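Long-range contact in starch synthase I (Hordeum vulgare, PDB 4HLN), which belongs to the starch synthases, plant glycosyltransferases built from two Rossmann-like domains in the GT-B arrangement: residues A[128-136]-A[162-170]. Sequence-based numbering, arbitrary orientation.
Sequences VFVTGEAAP and MVVMPRYLN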
loop_
_atom_site.group_PDB
_atom_site.type_symbol
_atom_site.label_atom_id
_atom_site.label_comp_id
_atom_site.label_asym_id
_atom_site.label_seq_id
_atom_site.Cartn_x
_atom_site.Cartn_y
_atom_site.Cartn_z
ATOM N N VAL A 128 -0.792 2.519 18.093
ATOM C CA VAL A 128 -2.230 2.406 17.927
ATOM C C VAL A 128 -2.603 2.631 16.469
ATOM O O VAL A 128 -2.569 3.758 15.975
ATOM C CB VAL A 128 -2.989 3.415 18.820
ATOM C CG1 VAL A 128 -4.479 3.204 18.704
ATOM C CG2 VAL A 128 -2.545 3.310 20.294
ATOM N N PHE A 129 -2.935 1.550 15.773
ATOM C CA PHE A 129 -3.459 1.662 14.411
ATOM C C PHE A 129 -4.915 2.051 14.441
ATOM O O PHE A 129 -5.692 1.469 15.183
ATOM C CB PHE A 129 -3.305 0.346 13.650
ATOM C CG PHE A 129 -1.897 0.047 13.261
ATOM C CD1 PHE A 129 -1.430 0.371 11.998
ATOM C CD2 PHE A 129 -1.019 -0.519 14.181
ATOM C CE1 PHE A 129 -0.113 0.110 11.652
ATOM C CE2 PHE A 129 0.297 -0.785 13.844
ATOM C CZ PHE A 129 0.752 -0.472 12.573
ATOM N N VAL A 130 -5.287 3.040 13.635
ATOM C CA VAL A 130 -6.697 3.380 13.462
ATOM C C VAL A 130 -7.092 3.212 11.991
ATOM O O VAL A 130 -6.402 3.693 11.082
ATOM C CB VAL A 130 -7.011 4.794 13.984
ATOM C CG1 VAL A 130 -8.530 5.048 14.005
ATOM C CG2 VAL A 130 -6.408 4.981 15.383
ATOM N N THR A 131 -8.198 2.521 11.750
ATOM C CA THR A 131 -8.531 2.133 10.387
ATOM C C THR A 131 -10.015 1.869 10.202
ATOM O O THR A 131 -10.718 1.527 11.147
ATOM C CB THR A 131 -7.731 0.879 9.960
ATOM O OG1 THR A 131 -8.027 0.543 8.595
ATOM C CG2 THR A 131 -8.058 -0.292 10.857
ATOM N N GLY A 132 -10.486 2.049 8.973
ATOM C CA GLY A 132 -11.875 1.797 8.639
ATOM C C GLY A 132 -12.046 0.414 8.055
ATOM O O GLY A 132 -13.163 -0.050 7.884
ATOM N N GLU A 133 -10.925 -0.235 7.746
ATOM C CA GLU A 133 -10.913 -1.599 7.238
ATOM C C GLU A 133 -11.337 -2.585 8.302
ATOM O O GLU A 133 -11.163 -2.337 9.491
ATOM C CB GLU A 133 -9.508 -1.985 6.807
ATOM C CG GLU A 133 -9.126 -1.571 5.418
ATOM C CD GLU A 133 -7.805 -2.189 5.010
ATOM O OE1 GLU A 133 -7.214 -1.728 4.006
ATOM O OE2 GLU A 133 -7.362 -3.139 5.702
ATOM N N ALA A 134 -11.859 -3.722 7.863
ATOM C CA ALA A 134 -12.211 -4.810 8.767
ATOM C C ALA A 134 -11.044 -5.797 8.970
ATOM O O ALA A 134 -10.126 -5.876 8.141
ATOM C CB ALA A 134 -13.457 -5.527 8.267
ATOM N N ALA A 135 -11.097 -6.545 10.074
ATOM C CA ALA A 135 -9.965 -7.359 10.535
ATOM C C ALA A 135 -9.689 -8.601 9.699
ATOM O O ALA A 135 -10.590 -9.395 9.418
ATOM C CB ALA A 135 -10.130 -7.745 12.011
ATOM N N PRO A 136 -8.423 -8.768 9.308
ATOM C CA PRO A 136 -7.913 -9.974 8.657
ATOM C C PRO A 136 -8.599 -11.266 9.139
ATOM O O PRO A 136 -9.049 -11.380 10.286
ATOM C CB PRO A 136 -6.440 -9.956 9.062
ATOM C CG PRO A 136 -6.108 -8.477 9.102
ATOM C CD PRO A 136 -7.370 -7.753 9.496
ATOM N N MET A 162 -1.985 -1.884 19.211
ATOM C CA MET A 162 -3.441 -1.869 19.198
ATOM C C MET A 162 -3.950 -1.568 17.793
ATOM O O MET A 162 -3.354 -0.770 17.077
ATOM C CB MET A 162 -3.968 -0.836 20.199
ATOM C CG MET A 162 -5.497 -0.690 20.204
ATOM S SD MET A 162 -6.172 0.490 21.414
ATOM C CE MET A 162 -5.477 -0.148 22.929
ATOM N N VAL A 163 -5.033 -2.218 17.383
ATOM C CA VAL A 163 -5.721 -1.785 16.169
ATOM C C VAL A 163 -7.170 -1.508 16.461
ATOM O O VAL A 163 -7.890 -2.392 16.932
ATOM C CB VAL A 163 -5.704 -2.823 15.065
ATOM C CG1 VAL A 163 -6.414 -2.247 13.838
ATOM C CG2 VAL A 163 -4.291 -3.236 14.745
ATOM N N VAL A 164 -7.594 -0.286 16.154
ATOM C CA VAL A 164 -8.964 0.166 16.403
ATOM C C VAL A 164 -9.733 0.265 15.088
ATOM O O VAL A 164 -9.264 0.883 14.138
ATOM C CB VAL A 164 -8.969 1.536 17.092
ATOM C CG1 VAL A 164 -10.391 1.978 17.439
ATOM C CG2 VAL A 164 -8.117 1.485 18.317
ATOM N N MET A 165 -10.913 -0.348 15.064
ATOM C CA MET A 165 -11.732 -0.530 13.864
ATOM C C MET A 165 -13.187 -0.486 14.238
ATOM O O MET A 165 -13.549 -0.701 15.389
ATOM C CB MET A 165 -11.556 -1.929 13.301
ATOM C CG MET A 165 -10.358 -2.166 12.474
ATOM S SD MET A 165 -10.064 -3.926 12.650
ATOM C CE MET A 165 -9.948 -3.977 14.443
ATOM N N PRO A 166 -14.043 -0.266 13.246
ATOM C CA PRO A 166 -15.468 -0.403 13.527
ATOM C C PRO A 166 -15.828 -1.867 13.653
ATOM O O PRO A 166 -15.218 -2.727 13.025
ATOM C CB PRO A 166 -16.126 0.202 12.287
ATOM C CG PRO A 166 -15.040 1.088 11.675
ATOM C CD PRO A 166 -13.786 0.336 11.926
ATOM N N ARG A 167 -16.814 -2.151 14.485
ATOM C CA ARG A 167 -17.387 -3.483 14.538
ATOM C C ARG A 167 -18.528 -3.509 13.510
ATOM O O ARG A 167 -19.660 -3.118 13.795
ATOM C CB ARG A 167 -17.881 -3.765 15.954
ATOM C CG ARG A 167 -18.374 -5.162 16.223
ATOM C CD ARG A 167 -18.362 -5.382 17.724
ATOM N NE ARG A 167 -19.077 -6.574 18.158
ATOM C CZ ARG A 167 -20.350 -6.581 18.549
ATOM N NH1 ARG A 167 -21.060 -5.457 18.555
ATOM N NH2 ARG A 167 -20.915 -7.716 18.937
ATOM N N TYR A 168 -18.201 -3.921 12.292
ATOM C CA TYR A 168 -19.193 -4.006 11.226
ATOM C C TYR A 168 -20.072 -5.247 11.388
ATOM O O TYR A 168 -19.964 -6.183 10.614
ATOM C CB TYR A 168 -18.482 -4.083 9.886
ATOM C CG TYR A 168 -17.704 -2.842 9.523
ATOM C CD1 TYR A 168 -18.363 -1.673 9.158
ATOM C CD2 TYR A 168 -16.312 -2.843 9.508
ATOM C CE1 TYR A 168 -17.662 -0.537 8.801
ATOM C CE2 TYR A 168 -15.597 -1.698 9.156
ATOM C CZ TYR A 168 -16.283 -0.551 8.796
ATOM O OH TYR A 168 -15.608 0.595 8.431
ATOM N N LEU A 169 -20.942 -5.257 12.392
ATOM C CA LEU A 169 -21.606 -6.496 12.792
ATOM C C LEU A 169 -22.735 -6.917 11.871
ATOM O O LEU A 169 -23.526 -6.103 11.379
ATOM C CB LEU A 169 -22.130 -6.391 14.223
ATOM C CG LEU A 169 -22.524 -7.687 14.928
ATOM C CD1 LEU A 169 -21.322 -8.591 15.124
ATOM C CD2 LEU A 169 -23.163 -7.378 16.267
ATOM N N ASN A 170 -22.799 -8.217 11.652
ATOM C CA ASN A 170 -23.888 -8.821 10.918
ATOM C C ASN A 170 -24.695 -9.697 11.875
ATOM O O ASN A 170 -24.605 -10.918 11.824
ATOM C CB ASN A 170 -23.314 -9.656 9.781
ATOM C CG ASN A 170 -24.382 -10.279 8.927
ATOM O OD1 ASN A 170 -25.484 -9.732 8.787
ATOM N ND2 ASN A 170 -24.072 -11.442 8.355
#
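Thr131 turns its hydroxyl opposite the backbone N (chi1 -178°), leaving CG2 between N and the carbonyl carbon; Met165 swings CG beside its own N (chi1 -81°), and the two side chains run side by side, CG2 of Thr131 against CG of Met165. The contact pairs two neighbouring parallel strands of a beta-alpha-beta unit, joined through helix 150-156, in the Rossmann-like N-terminal domain. The strand axes make an angle of 22°. Phe129 bonds to both sides of Val163: its N donates to Met162 O (2.7 Å), and its O accepts a nearly straight bond from Val164 N (2.8 Å). Thr131 N continues the ladder to Val164 O at 3.1 Å. On one face of the sheet Val128 CG1 lies against Val164 CG2 (4.0 Å) and beside the sulfur of Met162; helix 235-252 covers this layer through Ala246, Ala249 and Pro250. On the other face, CB of Phe129 touches CG2 of Val163, while the ring turns an edge to Met162 O. Strand 264-269 flanks 128-130 and strand 208-214 flanks 162-166, so both strands are interior to the sheet. Thr131 OG1 also accepts from Glu133 N (3.1 Å) in an ST turn, and the chain then passes Met165, whose SD lies 3.9 Å from Ala135 CB. Tyr168 secures the same turn from the second segment. Pro166 CB rests on one face of its ring, offset toward the rim, and Ala134 CB approaches CD2 obliquely. The phenol OH, also hydrogen-bonded to Tyr239 OH of helix 235-252, donates to Gly132 O at 2.6 Å, meeting a lone pair in the carbonyl plane.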